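Local coordinates for uncharacterized CBS domain-containing proteins (PDB 2P3H), which is an uncharacterised putative membrane transporter or hemolysin whose C-terminal CorC_HlyC domain, the part described here, may bind flavin adenine dinucleotide, at residues R27-E35 with I59-P67; T77-V85 with P93-L101. All blocks are in the same frame, centred on the assembly; numbering follows the deposited sequence. Where two conformers were deposited one is given.

In the fold
Both contacts lie in the CorC_HlyC (transporter associated) domain and meet at one antiparallel sheet. Interaction 2, its centre about 5 Å from that of the chain, is sheet formation itself, pairing strands 80-89 and 92-100 of a hairpin by regular backbone bonds, with mostly buried leucine, isoleucine and valine side chains on one face and alanine, threonine and arginine on the other. Interaction 1, centred farther out at about 8 Å, instead lays the loop after helix 22-29 across an outermost strand, 58-62, and the loop that follows it, with a single direct backbone bond, a small apolar cluster and a watery acidic rim. Strands 58-62 and 80-89 are sheet neighbours, Glu-60 forms a salt bridge with Arg-82, and Leu-63 packs on Leu-100.

Interaction 1 of 2, residues R27-E35 with I59-P67; sequences RAIGYELPE and IEIPLDFEP
Over one face of the Tyr-31 ring sits Leu-63 CD1, a CH-pi contact 4.0 Å from the ring centroid and offset toward the rim, while Asp-64 O lies in the ring plane at the edge, 3.7 Å from Tyr-31 CD2. In this conformer the phenol OH hydrogen-bonds to Arg-79 NH2. The other branch of Leu-63, CD2, turns inward and meets Leu-33 CD2 at a tight 3.5 Å and Ile-29 CD1 at 3.8 Å, so the two methyls of Leu-63 serve different neighbours. The Leu-33 and Leu-63 side chains run alongside each other. Farther along, Ile-61 CG2, anti to its own backbone N, reaches the Pro-34 ring at CD (3.7 Å).

Asp-64 N donates to Glu-32 O in a 2.8 Å bond that is practically straight (179°). A water accepts from Glu-32 N and donates to Asp-64 O and Glu-66 OE2; another joins Glu-66 OE2 to Glu-32 OE2, weakly to the latter. Glu-32 and Asp-64 bring their carboxylates to 4.6 Å (OE1 to OD2) without touching. The apolar cluster and backbone bond therefore hold the loop down, while the gathered acids probably raise one another's proton affinity slightly.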
ATOM      1  N   ARG A  27       7.146  -2.267   6.888  1.00 33.20           N
ATOM      2  CA  ARG A  27       7.364  -2.945   8.164  1.00 35.02           C
ATOM      3  C   ARG A  27       6.037  -3.527   8.683  1.00 34.28           C
ATOM      4  O   ARG A  27       5.991  -4.669   9.183  1.00 35.21           O
ATOM      5  CB  ARG A  27       7.967  -1.943   9.178  1.00 34.57           C
ATOM      6  CG  ARG A  27       8.945  -2.512  10.185  1.00 39.44           C
ATOM      7  CD  ARG A  27      10.108  -1.495  10.564  1.00 38.66           C
ATOM      8  NE  ARG A  27       9.692  -0.074  10.727  1.00 45.96           N
ATOM      9  CZ  ARG A  27      10.166   0.980  10.036  1.00 43.66           C
ATOM     10  NH1 ARG A  27      11.085   0.849   9.093  1.00 46.07           N
ATOM     11  NH2 ARG A  27       9.708   2.187  10.281  1.00 43.30           N
ATOM     12  N   ALA A  28       4.956  -2.761   8.545  1.00 33.02           N
ATOM     13  CA  ALA A  28       3.634  -3.177   9.041  1.00 32.78           C
ATOM     14  C   ALA A  28       3.081  -4.368   8.284  1.00 32.62           C
ATOM     15  O   ALA A  28       2.603  -5.327   8.883  1.00 33.20           O
ATOM     16  CB  ALA A  28       2.630  -2.012   8.971  1.00 32.97           C
ATOM     17  N   ILE A  29       3.165  -4.317   6.962  1.00 32.08           N
ATOM     18  CA  ILE A  29       2.518  -5.341   6.149  1.00 33.37           C
ATOM     19  C   ILE A  29       3.418  -6.563   5.912  1.00 33.82           C
ATOM     20  O   ILE A  29       2.926  -7.620   5.478  1.00 34.36           O
ATOM     21  CB  ILE A  29       2.000  -4.767   4.827  1.00 32.75           C
ATOM     22  CG1 ILE A  29       3.155  -4.453   3.868  1.00 33.56           C
ATOM     23  CG2 ILE A  29       1.149  -3.481   5.101  1.00 34.69           C
ATOM     24  CD1 ILE A  29       2.684  -3.815   2.559  1.00 33.48           C
ATOM     25  N   GLY A  30       4.712  -6.410   6.198  1.00 34.13           N
ATOM     26  CA  GLY A  30       5.677  -7.525   6.071  1.00 34.90           C
ATOM     27  C   GLY A  30       6.190  -7.798   4.658  1.00 35.23           C
ATOM     28  O   GLY A  30       6.771  -8.864   4.398  1.00 36.18           O
ATOM     29  N   TYR A  31       6.002  -6.843   3.752  1.00 34.60           N
ATOM     30  CA  TYR A  31       6.381  -6.956   2.337  0.50 34.38           C
ATOM     31  C   TYR A  31       6.936  -5.611   1.872  1.00 34.13           C
ATOM     32  O   TYR A  31       6.447  -4.585   2.315  1.00 34.62           O
ATOM     33  CB  TYR A  31       5.144  -7.207   1.471  0.50 34.58           C
ATOM     34  CG  TYR A  31       4.548  -8.596   1.479  0.50 35.16           C
ATOM     35  CD1 TYR A  31       3.547  -8.944   2.382  0.50 34.32           C
ATOM     36  CD2 TYR A  31       4.938  -9.541   0.528  0.50 35.37           C
ATOM     37  CE1 TYR A  31       2.975 -10.238   2.361  0.50 35.49           C
ATOM     38  CE2 TYR A  31       4.375 -10.819   0.496  0.50 36.34           C
ATOM     39  CZ  TYR A  31       3.398 -11.156   1.411  0.50 35.90           C
ATOM     40  OH  TYR A  31       2.864 -12.416   1.364  0.50 36.83           O
ATOM     41  N   GLU A  32       7.856  -5.621   0.914  1.00 33.43           N
ATOM     42  CA  GLU A  32       8.277  -4.389   0.255  1.00 32.93           C
ATOM     43  C   GLU A  32       7.333  -3.970  -0.860  1.00 32.85           C
ATOM     44  O   GLU A  32       6.756  -4.792  -1.567  1.00 32.25           O
ATOM     45  CB  GLU A  32       9.705  -4.518  -0.247  1.00 33.27           C
ATOM     46  CG  GLU A  32      10.670  -4.678   0.925  1.00 35.44           C
ATOM     47  CD  GLU A  32      12.125  -4.514   0.562  1.00 39.26           C
ATOM     48  OE1 GLU A  32      12.480  -3.516  -0.110  1.00 43.65           O
ATOM     49  OE2 GLU A  32      12.921  -5.367   0.999  1.00 39.98           O
ATOM     50  N   LEU A  33       7.183  -2.656  -0.987  1.00 32.19           N
ATOM     51  CA  LEU A  33       6.400  -2.047  -2.040  1.00 32.76           C
ATOM     52  C   LEU A  33       7.308  -1.550  -3.163  1.00 33.34           C
ATOM     53  O   LEU A  33       8.499  -1.375  -2.938  1.00 33.13           O
ATOM     54  CB  LEU A  33       5.590  -0.886  -1.445  1.00 31.88           C
ATOM     55  CG  LEU A  33       4.317  -1.335  -0.690  1.00 34.42           C
ATOM     56  CD1 LEU A  33       3.950  -0.279   0.372  1.00 38.21           C
ATOM     57  CD2 LEU A  33       3.194  -1.595  -1.665  1.00 35.82           C
ATOM     58  N   PRO A  34       6.760  -1.342  -4.378  1.00 34.68           N
ATOM     59  CA  PRO A  34       7.574  -0.743  -5.459  1.00 35.73           C
ATOM     60  C   PRO A  34       8.197   0.603  -5.059  1.00 36.70           C
ATOM     61  O   PRO A  34       7.568   1.383  -4.366  1.00 37.35           O
ATOM     62  CB  PRO A  34       6.574  -0.547  -6.597  1.00 36.20           C
ATOM     63  CG  PRO A  34       5.425  -1.467  -6.292  1.00 36.84           C
ATOM     64  CD  PRO A  34       5.394  -1.700  -4.824  1.00 34.67           C
ATOM     65  N   GLU A  35       9.445   0.851  -5.453  1.00 36.99           N
ATOM     66  CA  GLU A  35      10.105   2.108  -5.141  1.00 38.45           C
ATOM     67  C   GLU A  35      10.070   2.993  -6.358  1.00 38.15           C
ATOM     68  O   GLU A  35       9.992   2.510  -7.491  1.00 38.06           O
ATOM     69  CB  GLU A  35      11.557   1.883  -4.694  1.00 38.96           C
ATOM     70  CG  GLU A  35      11.635   0.959  -3.506  1.00 42.77           C
ATOM     71  CD  GLU A  35      12.843   1.184  -2.627  1.00 47.42           C
ATOM     72  OE1 GLU A  35      13.898   1.632  -3.132  1.00 49.24           O
ATOM     73  OE2 GLU A  35      12.730   0.895  -1.415  1.00 49.52           O
ATOM     74  N   ILE A  59      -7.191   0.891  -5.095  1.00 34.72           N
ATOM     75  CA  ILE A  59      -6.006   0.735  -5.914  1.00 36.02           C
ATOM     76  C   ILE A  59      -5.335  -0.526  -5.404  1.00 35.77           C
ATOM     77  O   ILE A  59      -5.140  -0.669  -4.217  1.00 35.08           O
ATOM     78  CB  ILE A  59      -5.041   1.928  -5.751  1.00 36.54           C
ATOM     79  CG1 ILE A  59      -5.670   3.208  -6.321  1.00 38.78           C
ATOM     80  CG2 ILE A  59      -3.710   1.669  -6.450  1.00 37.36           C
ATOM     81  CD1 ILE A  59      -6.356   4.027  -5.268  1.00 43.87           C
ATOM     82  N   GLU A  60      -4.990  -1.423  -6.309  1.00 33.84           N
ATOM     83  CA  GLU A  60      -4.312  -2.649  -5.907  1.00 34.71           C
ATOM     84  C   GLU A  60      -2.855  -2.663  -6.396  1.00 33.16           C
ATOM     85  O   GLU A  60      -2.586  -2.471  -7.562  1.00 32.36           O
ATOM     86  CB  GLU A  60      -5.123  -3.882  -6.351  1.00 35.38           C
ATOM     87  CG  GLU A  60      -6.486  -3.967  -5.544  1.00 37.32           C
ATOM     88  CD  GLU A  60      -7.378  -5.167  -5.873  1.00 39.80           C
ATOM     89  OE1 GLU A  60      -6.972  -6.042  -6.712  1.00 39.92           O
ATOM     90  OE2 GLU A  60      -8.508  -5.232  -5.275  1.00 39.09           O
ATOM     91  N   ILE A  61      -1.917  -2.860  -5.476  1.00 31.84           N
ATOM     92  CA  ILE A  61      -0.479  -2.804  -5.787  1.00 33.65           C
ATOM     93  C   ILE A  61       0.183  -4.154  -5.432  1.00 32.33           C
ATOM     94  O   ILE A  61       0.073  -4.643  -4.290  1.00 31.49           O
ATOM     95  CB  ILE A  61       0.222  -1.638  -5.001  1.00 34.38           C
ATOM     96  CG1 ILE A  61      -0.523  -0.322  -5.331  1.00 36.71           C
ATOM     97  CG2 ILE A  61       1.749  -1.582  -5.288  1.00 34.18           C
ATOM     98  CD1 ILE A  61       0.125   0.959  -4.946  1.00 37.62           C
ATOM     99  N   PRO A  62       0.885  -4.745  -6.399  1.00 31.48           N
ATOM    100  CA  PRO A  62       1.649  -5.978  -6.138  1.00 30.49           C
ATOM    101  C   PRO A  62       2.828  -5.708  -5.216  1.00 30.47           C
ATOM    102  O   PRO A  62       3.501  -4.671  -5.352  1.00 30.79           O
ATOM    103  CB  PRO A  62       2.170  -6.380  -7.526  1.00 32.02           C
ATOM    104  CG  PRO A  62       1.325  -5.612  -8.510  1.00 32.54           C
ATOM    105  CD  PRO A  62       0.976  -4.318  -7.810  1.00 32.60           C
ATOM    106  N   LEU A  63       3.062  -6.648  -4.315  1.00 30.76           N
ATOM    107  CA  LEU A  63       4.130  -6.566  -3.308  1.00 30.99           C
ATOM    108  C   LEU A  63       5.348  -7.328  -3.851  1.00 30.91           C
ATOM    109  O   LEU A  63       5.203  -8.241  -4.676  1.00 31.66           O
ATOM    110  CB  LEU A  63       3.642  -7.191  -2.016  1.00 31.93           C
ATOM    111  CG  LEU A  63       2.486  -6.346  -1.461  1.00 34.14           C
ATOM    112  CD1 LEU A  63       1.784  -7.076  -0.364  1.00 34.63           C
ATOM    113  CD2 LEU A  63       3.032  -5.010  -0.997  1.00 36.99           C
ATOM    114  N   ASP A  64       6.542  -6.933  -3.424  1.00 30.66           N
ATOM    115  CA  ASP A  64       7.740  -7.592  -3.918  1.00 30.10           C
ATOM    116  C   ASP A  64       7.803  -9.006  -3.377  1.00 30.24           C
ATOM    117  O   ASP A  64       7.482  -9.252  -2.205  1.00 30.25           O
ATOM    118  CB  ASP A  64       8.999  -6.853  -3.449  1.00 29.84           C
ATOM    119  CG  ASP A  64       9.248  -5.556  -4.211  1.00 31.90           C
ATOM    120  OD1 ASP A  64       8.436  -5.166  -5.102  1.00 31.60           O
ATOM    121  OD2 ASP A  64      10.281  -4.938  -3.917  1.00 30.90           O
ATOM    122  N   PHE A  65       8.261  -9.909  -4.225  1.00 29.41           N
ATOM    123  CA  PHE A  65       8.626 -11.255  -3.801  1.00 29.38           C
ATOM    124  C   PHE A  65       9.877 -11.167  -2.929  1.00 29.74           C
ATOM    125  O   PHE A  65      10.629 -10.206  -3.008  1.00 28.14           O
ATOM    126  CB  PHE A  65       8.920 -12.110  -5.021  1.00 30.64           C
ATOM    127  CG  PHE A  65       7.706 -12.438  -5.853  1.00 31.33           C
ATOM    128  CD1 PHE A  65       6.670 -13.227  -5.327  1.00 32.57           C
ATOM    129  CD2 PHE A  65       7.628 -12.000  -7.175  1.00 32.10           C
ATOM    130  CE1 PHE A  65       5.546 -13.541  -6.110  1.00 33.52           C
ATOM    131  CE2 PHE A  65       6.517 -12.306  -7.969  1.00 34.01           C
ATOM    132  CZ  PHE A  65       5.473 -13.087  -7.423  1.00 32.68           C
ATOM    133  N   GLU A  66      10.057 -12.179  -2.090  1.00 29.55           N
ATOM    134  CA  GLU A  66      11.335 -12.478  -1.471  1.00 29.59           C
ATOM    135  C   GLU A  66      11.971 -13.624  -2.252  1.00 28.30           C
ATOM    136  O   GLU A  66      11.266 -14.388  -2.954  1.00 27.42           O
ATOM    137  CB  GLU A  66      11.139 -12.903  -0.010  1.00 30.60           C
ATOM    138  CG  GLU A  66      10.351 -11.933   0.850  1.00 35.61           C
ATOM    139  CD  GLU A  66      11.123 -10.690   1.211  1.00 42.12           C
ATOM    140  OE1 GLU A  66      12.382 -10.719   1.208  1.00 43.68           O
ATOM    141  OE2 GLU A  66      10.466  -9.661   1.488  1.00 47.64           O
ATOM    142  N   PRO A  67      13.298 -13.765  -2.152  1.00 27.03           N
ATOM    143  CA  PRO A  67      13.971 -14.828  -2.876  1.00 26.56           C
ATOM    144  C   PRO A  67      13.369 -16.231  -2.614  1.00 27.74           C
ATOM    145  O   PRO A  67      13.195 -17.013  -3.562  1.00 27.00           O
ATOM    146  CB  PRO A  67      15.431 -14.711  -2.383  1.00 26.50           C
ATOM    147  CG  PRO A  67      15.562 -13.226  -2.116  1.00 26.34           C
ATOM    148  CD  PRO A  67      14.260 -12.893  -1.444  1.00 26.08           C
TER
HETATM  149  O   HOH W   1       8.740  -8.197  -0.070  1.00 25.83           O
HETATM  150  O   HOH W   2      11.712  -7.841   2.837  1.00 38.71           O
HETATM  151  O   HOH W   3      10.801  -2.505  -4.150  1.00 33.87           O

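Interaction 2 of 2, residues T77-V85 with P93-L101; sequences TQRILRITV and PVKLALALL
Leu-101 O, at the last residue of this construct, is gripped from several sides: Arg-79 NE donates to it at 2.7 Å (162°), Arg-79 NH1 adds a weak bond, and a water that also accepts from Ile-80 N donates to it. The oxygen lies at the edge of the Arg-79 guanidinium, in its plane, and Leu-100 CG stands over the centre of one guanidinium face, 3.6 Å from Arg-79 CZ. A bend at chi2 (83°) folds the arginine back over Leu-100, whose CD1 touches Arg-79 CG. In this conformer the edge bond and the leucine against one face fix the tilt and rotation of the guanidinium.

Leu-101 itself covers a second arginine, Arg-82. Its CD2 methyl sits over the centre of the Arg-82 guanidinium, 3.8 Å from CZ, while Glu-60 takes Arg-82 NE in a salt bridge.

From this end the backbones pair regularly, starting with Leu-101 N to Ile-80 O at 2.9 Å. Arg-82 with Ala-99 and Thr-84 with Ala-97 are hydrogen-bonded pairs, each joined by two N-H to O bonds, from Ala-99 N to Arg-82 O at 2.7 Å to Thr-84 N to Ala-97 O at 2.9 Å. In the alternating non-hydrogen-bonded pairs, Leu-81, Ile-83 and Val-85 share a face with Leu-100, Leu-98 and Leu-96. Ile-83 CG2 rests 3.9 Å from Leu-98 CD1, and Val-85 CG2 packs on Leu-96 CD2; helix 41-49 covers part of this face through Ile-41 and Leu-45. A classic beta bulge at Val-94 and Lys-95, opposite Glu-87, interrupts the second strand; the whole is an antiparallel beta hairpin within the five-stranded sheet of this CorC_HlyC domain.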
ATOM      1  N   THR A  77       3.016 -16.761  -7.149  1.00 30.27           N
ATOM      2  CA  THR A  77       1.868 -15.900  -7.241  1.00 30.68           C
ATOM      3  C   THR A  77       2.100 -14.640  -6.404  1.00 31.32           C
ATOM      4  O   THR A  77       2.426 -14.738  -5.243  1.00 30.55           O
ATOM      5  CB  THR A  77       0.641 -16.703  -6.742  1.00 31.91           C
ATOM      6  OG1 THR A  77       0.494 -17.877  -7.570  1.00 33.44           O
ATOM      7  CG2 THR A  77      -0.591 -15.883  -6.776  1.00 33.50           C
ATOM      8  N   GLN A  78       1.924 -13.465  -7.007  1.00 31.13           N
ATOM      9  CA  GLN A  78       2.113 -12.170  -6.323  1.00 32.41           C
ATOM     10  C   GLN A  78       1.153 -11.984  -5.174  1.00 31.67           C
ATOM     11  O   GLN A  78      -0.026 -12.274  -5.320  1.00 30.91           O
ATOM     12  CB  GLN A  78       1.722 -11.032  -7.265  1.00 31.78           C
ATOM     13  CG  GLN A  78       2.673 -10.634  -8.319  1.00 35.51           C
ATOM     14  CD  GLN A  78       2.103  -9.528  -9.252  1.00 35.45           C
ATOM     15  OE1 GLN A  78       0.870  -9.424  -9.510  1.00 33.34           O
ATOM     16  NE2 GLN A  78       3.023  -8.764  -9.838  1.00 36.43           N
ATOM     17  N   ARG A  79       1.641 -11.471  -4.052  1.00 30.89           N
ATOM     18  CA  ARG A  79       0.728 -10.947  -3.041  0.50 31.88           C
ATOM     19  C   ARG A  79       0.310  -9.535  -3.425  1.00 31.32           C
ATOM     20  O   ARG A  79       1.089  -8.773  -4.003  1.00 30.69           O
ATOM     21  CB  ARG A  79       1.367 -10.934  -1.659  0.50 32.14           C
ATOM     22  CG  ARG A  79       0.342 -11.040  -0.544  0.50 34.54           C
ATOM     23  CD  ARG A  79      -0.071 -12.499  -0.271  0.50 37.90           C
ATOM     24  NE  ARG A  79      -1.208 -12.562   0.651  0.50 40.98           N
ATOM     25  CZ  ARG A  79      -1.119 -12.718   1.972  0.50 41.40           C
ATOM     26  NH1 ARG A  79      -2.231 -12.742   2.699  0.50 41.58           N
ATOM     27  NH2 ARG A  79       0.059 -12.862   2.572  0.50 41.43           N
ATOM     28  N   ILE A  80      -0.935  -9.191  -3.117  1.00 32.75           N
ATOM     29  CA  ILE A  80      -1.502  -7.879  -3.507  1.00 33.52           C
ATOM     30  C   ILE A  80      -1.920  -7.105  -2.272  1.00 34.26           C
ATOM     31  O   ILE A  80      -2.570  -7.672  -1.391  1.00 35.32           O
ATOM     32  CB  ILE A  80      -2.741  -8.045  -4.421  1.00 33.62           C
ATOM     33  CG1 ILE A  80      -2.379  -8.841  -5.679  1.00 35.86           C
ATOM     34  CG2 ILE A  80      -3.336  -6.666  -4.827  1.00 34.18           C
ATOM     35  CD1 ILE A  80      -1.327  -8.160  -6.540  1.00 38.20           C
ATOM     36  N   LEU A  81      -1.554  -5.827  -2.234  1.00 33.59           N
ATOM     37  CA  LEU A  81      -2.045  -4.893  -1.228  1.00 33.57           C
ATOM     38  C   LEU A  81      -3.195  -4.086  -1.846  1.00 33.48           C
ATOM     39  O   LEU A  81      -3.000  -3.353  -2.821  1.00 33.39           O
ATOM     40  CB  LEU A  81      -0.899  -3.977  -0.766  1.00 34.32           C
ATOM     41  CG  LEU A  81      -1.261  -2.946   0.326  1.00 34.59           C
ATOM     42  CD1 LEU A  81      -1.574  -3.685   1.640  1.00 34.11           C
ATOM     43  CD2 LEU A  81      -0.107  -1.983   0.534  1.00 33.59           C
ATOM     44  N   ARG A  82      -4.397  -4.234  -1.290  1.00 31.92           N
ATOM     45  CA  ARG A  82      -5.514  -3.386  -1.714  1.00 32.91           C
ATOM     46  C   ARG A  82      -5.582  -2.155  -0.823  1.00 33.80           C
ATOM     47  O   ARG A  82      -5.567  -2.285   0.427  1.00 34.15           O
ATOM     48  CB  ARG A  82      -6.821  -4.165  -1.625  1.00 32.84           C
ATOM     49  CG  ARG A  82      -8.052  -3.304  -1.943  1.00 34.73           C
ATOM     50  CD  ARG A  82      -9.337  -4.126  -1.681  1.00 37.98           C
ATOM     51  NE  ARG A  82      -9.503  -5.124  -2.726  1.00 43.01           N
ATOM     52  CZ  ARG A  82     -10.247  -6.229  -2.620  1.00 47.62           C
ATOM     53  NH1 ARG A  82     -10.899  -6.498  -1.476  1.00 47.29           N
ATOM     54  NH2 ARG A  82     -10.327  -7.080  -3.653  1.00 43.40           N
ATOM     55  N   ILE A  83      -5.604  -0.970  -1.447  1.00 33.13           N
ATOM     56  CA  ILE A  83      -5.688   0.303  -0.737  1.00 34.26           C
ATOM     57  C   ILE A  83      -6.968   1.008  -1.179  1.00 34.57           C
ATOM     58  O   ILE A  83      -7.219   1.160  -2.374  1.00 35.03           O
ATOM     59  CB  ILE A  83      -4.460   1.207  -1.014  1.00 34.10           C
ATOM     60  CG1 ILE A  83      -3.184   0.422  -0.701  1.00 35.11           C
ATOM     61  CG2 ILE A  83      -4.541   2.545  -0.233  1.00 35.03           C
ATOM     62  CD1 ILE A  83      -2.129   0.529  -1.748  1.00 42.25           C
ATOM     63  N   THR A  84      -7.777   1.395  -0.202  1.00 35.03           N
ATOM     64  CA  THR A  84      -9.016   2.130  -0.455  1.00 34.26           C
ATOM     65  C   THR A  84      -8.883   3.503   0.175  1.00 34.45           C
ATOM     66  O   THR A  84      -8.537   3.627   1.363  1.00 33.40           O
ATOM     67  CB  THR A  84     -10.238   1.407   0.162  1.00 34.88           C
ATOM     68  OG1 THR A  84     -10.276   0.047  -0.271  1.00 35.29           O
ATOM     69  CG2 THR A  84     -11.538   2.130  -0.230  1.00 33.84           C
ATOM     70  N   VAL A  85      -9.146   4.545  -0.623  1.00 34.39           N
ATOM     71  CA  VAL A  85      -9.040   5.916  -0.156  1.00 34.05           C
ATOM     72  C   VAL A  85     -10.299   6.202   0.658  1.00 34.98           C
ATOM     73  O   VAL A  85     -11.408   6.161   0.108  1.00 35.31           O
ATOM     74  CB  VAL A  85      -8.949   6.891  -1.336  1.00 34.82           C
ATOM     75  CG1 VAL A  85      -8.907   8.317  -0.802  1.00 33.93           C
ATOM     76  CG2 VAL A  85      -7.719   6.554  -2.230  1.00 34.69           C
ATOM     77  N   PRO A  93      -5.178  12.087  -0.231  1.00 33.63           N
ATOM     78  CA  PRO A  93      -5.676  11.157   0.781  1.00 33.46           C
ATOM     79  C   PRO A  93      -5.097  11.465   2.162  1.00 32.92           C
ATOM     80  O   PRO A  93      -3.902  11.707   2.292  1.00 32.83           O
ATOM     81  CB  PRO A  93      -5.144   9.810   0.311  1.00 34.30           C
ATOM     82  CG  PRO A  93      -5.054   9.947  -1.163  1.00 33.83           C
ATOM     83  CD  PRO A  93      -4.516  11.377  -1.336  1.00 33.26           C
ATOM     84  N   VAL A  94      -5.953  11.459   3.170  1.00 32.49           N
ATOM     85  CA  VAL A  94      -5.510  11.618   4.552  1.00 32.93           C
ATOM     86  C   VAL A  94      -5.781  10.358   5.383  1.00 33.45           C
ATOM     87  O   VAL A  94      -5.169  10.191   6.442  1.00 32.79           O
ATOM     88  CB  VAL A  94      -6.079  12.882   5.228  1.00 33.93           C
ATOM     89  CG1 VAL A  94      -5.569  14.130   4.509  1.00 33.40           C
ATOM     90  CG2 VAL A  94      -7.609  12.840   5.290  1.00 34.53           C
ATOM     91  N   LYS A  95      -6.671   9.486   4.897  1.00 32.81           N
ATOM     92  CA  LYS A  95      -6.884   8.167   5.520  1.00 32.85           C
ATOM     93  C   LYS A  95      -7.042   7.088   4.486  1.00 33.15           C
ATOM     94  O   LYS A  95      -7.794   7.256   3.532  1.00 32.58           O
ATOM     95  CB  LYS A  95      -8.106   8.175   6.436  1.00 32.84           C
ATOM     96  CG  LYS A  95      -8.017   9.153   7.594  1.00 33.95           C
ATOM     97  CD  LYS A  95      -7.099   8.660   8.708  1.00 34.63           C
ATOM     98  CE  LYS A  95      -6.734   9.824   9.615  1.00 40.53           C
ATOM     99  NZ  LYS A  95      -6.067   9.309  10.834  1.00 42.80           N
ATOM    100  N   LEU A  96      -6.363   5.960   4.697  1.00 32.92           N
ATOM    101  CA  LEU A  96      -6.376   4.861   3.711  1.00 32.89           C
ATOM    102  C   LEU A  96      -6.648   3.556   4.432  1.00 32.25           C
ATOM    103  O   LEU A  96      -6.125   3.323   5.518  1.00 32.07           O
ATOM    104  CB  LEU A  96      -5.019   4.769   3.035  1.00 33.44           C
ATOM    105  CG  LEU A  96      -4.623   6.007   2.232  1.00 35.34           C
ATOM    106  CD1 LEU A  96      -3.192   5.886   1.825  1.00 37.09           C
ATOM    107  CD2 LEU A  96      -5.541   6.128   1.017  1.00 33.08           C
ATOM    108  N   ALA A  97      -7.462   2.707   3.812  1.00 31.64           N
ATOM    109  CA  ALA A  97      -7.643   1.334   4.310  1.00 33.08           C
ATOM    110  C   ALA A  97      -6.727   0.428   3.518  1.00 33.31           C
ATOM    111  O   ALA A  97      -6.701   0.498   2.301  1.00 34.72           O
ATOM    112  CB  ALA A  97      -9.067   0.912   4.130  1.00 31.95           C
ATOM    113  N   LEU A  98      -5.965  -0.408   4.216  1.00 33.87           N
ATOM    114  CA  LEU A  98      -5.036  -1.344   3.540  1.00 33.54           C
ATOM    115  C   LEU A  98      -5.476  -2.749   3.852  1.00 33.23           C
ATOM    116  O   LEU A  98      -5.791  -3.069   4.998  1.00 32.98           O
ATOM    117  CB  LEU A  98      -3.615  -1.157   4.087  1.00 33.74           C
ATOM    118  CG  LEU A  98      -2.731  -0.166   3.322  1.00 33.79           C
ATOM    119  CD1 LEU A  98      -3.327   1.259   3.230  1.00 33.16           C
ATOM    120  CD2 LEU A  98      -1.345  -0.153   3.949  1.00 33.21           C
ATOM    121  N   ALA A  99      -5.504  -3.609   2.829  1.00 33.20           N
ATOM    122  CA  ALA A  99      -5.760  -5.031   3.096  1.00 33.48           C
ATOM    123  C   ALA A  99      -4.782  -5.863   2.305  1.00 34.73           C
ATOM    124  O   ALA A  99      -4.650  -5.673   1.087  1.00 34.23           O
ATOM    125  CB  ALA A  99      -7.202  -5.398   2.730  1.00 33.73           C
ATOM    126  N   LEU A 100      -4.103  -6.776   2.984  1.00 35.84           N
ATOM    127  CA  LEU A 100      -3.275  -7.766   2.294  1.00 38.86           C
ATOM    128  C   LEU A 100      -4.204  -8.859   1.783  1.00 40.08           C
ATOM    129  O   LEU A 100      -4.962  -9.468   2.561  1.00 40.84           O
ATOM    130  CB  LEU A 100      -2.182  -8.261   3.249  1.00 39.62           C
ATOM    131  CG  LEU A 100      -1.063  -9.195   2.828  1.00 41.27           C
ATOM    132  CD1 LEU A 100      -0.245  -8.464   1.775  1.00 41.19           C
ATOM    133  CD2 LEU A 100      -0.215  -9.509   4.059  1.00 39.61           C
ATOM    134  N   LEU A 101      -4.225  -9.086   0.469  1.00 40.34           N
ATOM    135  CA  LEU A 101      -5.234  -9.990  -0.101  1.00 40.81           C
ATOM    136  C   LEU A 101      -4.864 -11.478  -0.032  1.00 41.52           C
ATOM    137  O   LEU A 101      -3.697 -11.859  -0.207  1.00 42.15           O
ATOM    138  CB  LEU A 101      -5.621  -9.608  -1.534  1.00 39.89           C
ATOM    139  CG  LEU A 101      -6.256  -8.224  -1.729  1.00 40.72           C
ATOM    140  CD1 LEU A 101      -6.681  -8.058  -3.173  1.00 40.66           C
ATOM    141  CD2 LEU A 101      -7.443  -7.989  -0.771  1.00 39.90           C
TER
HETATM  142  O   HOH W   4      -2.883 -11.633  -3.105  1.00 32.38           O
HETATM  143  O   HOH W   5      -8.653  -1.692   1.153  1.00 24.35           O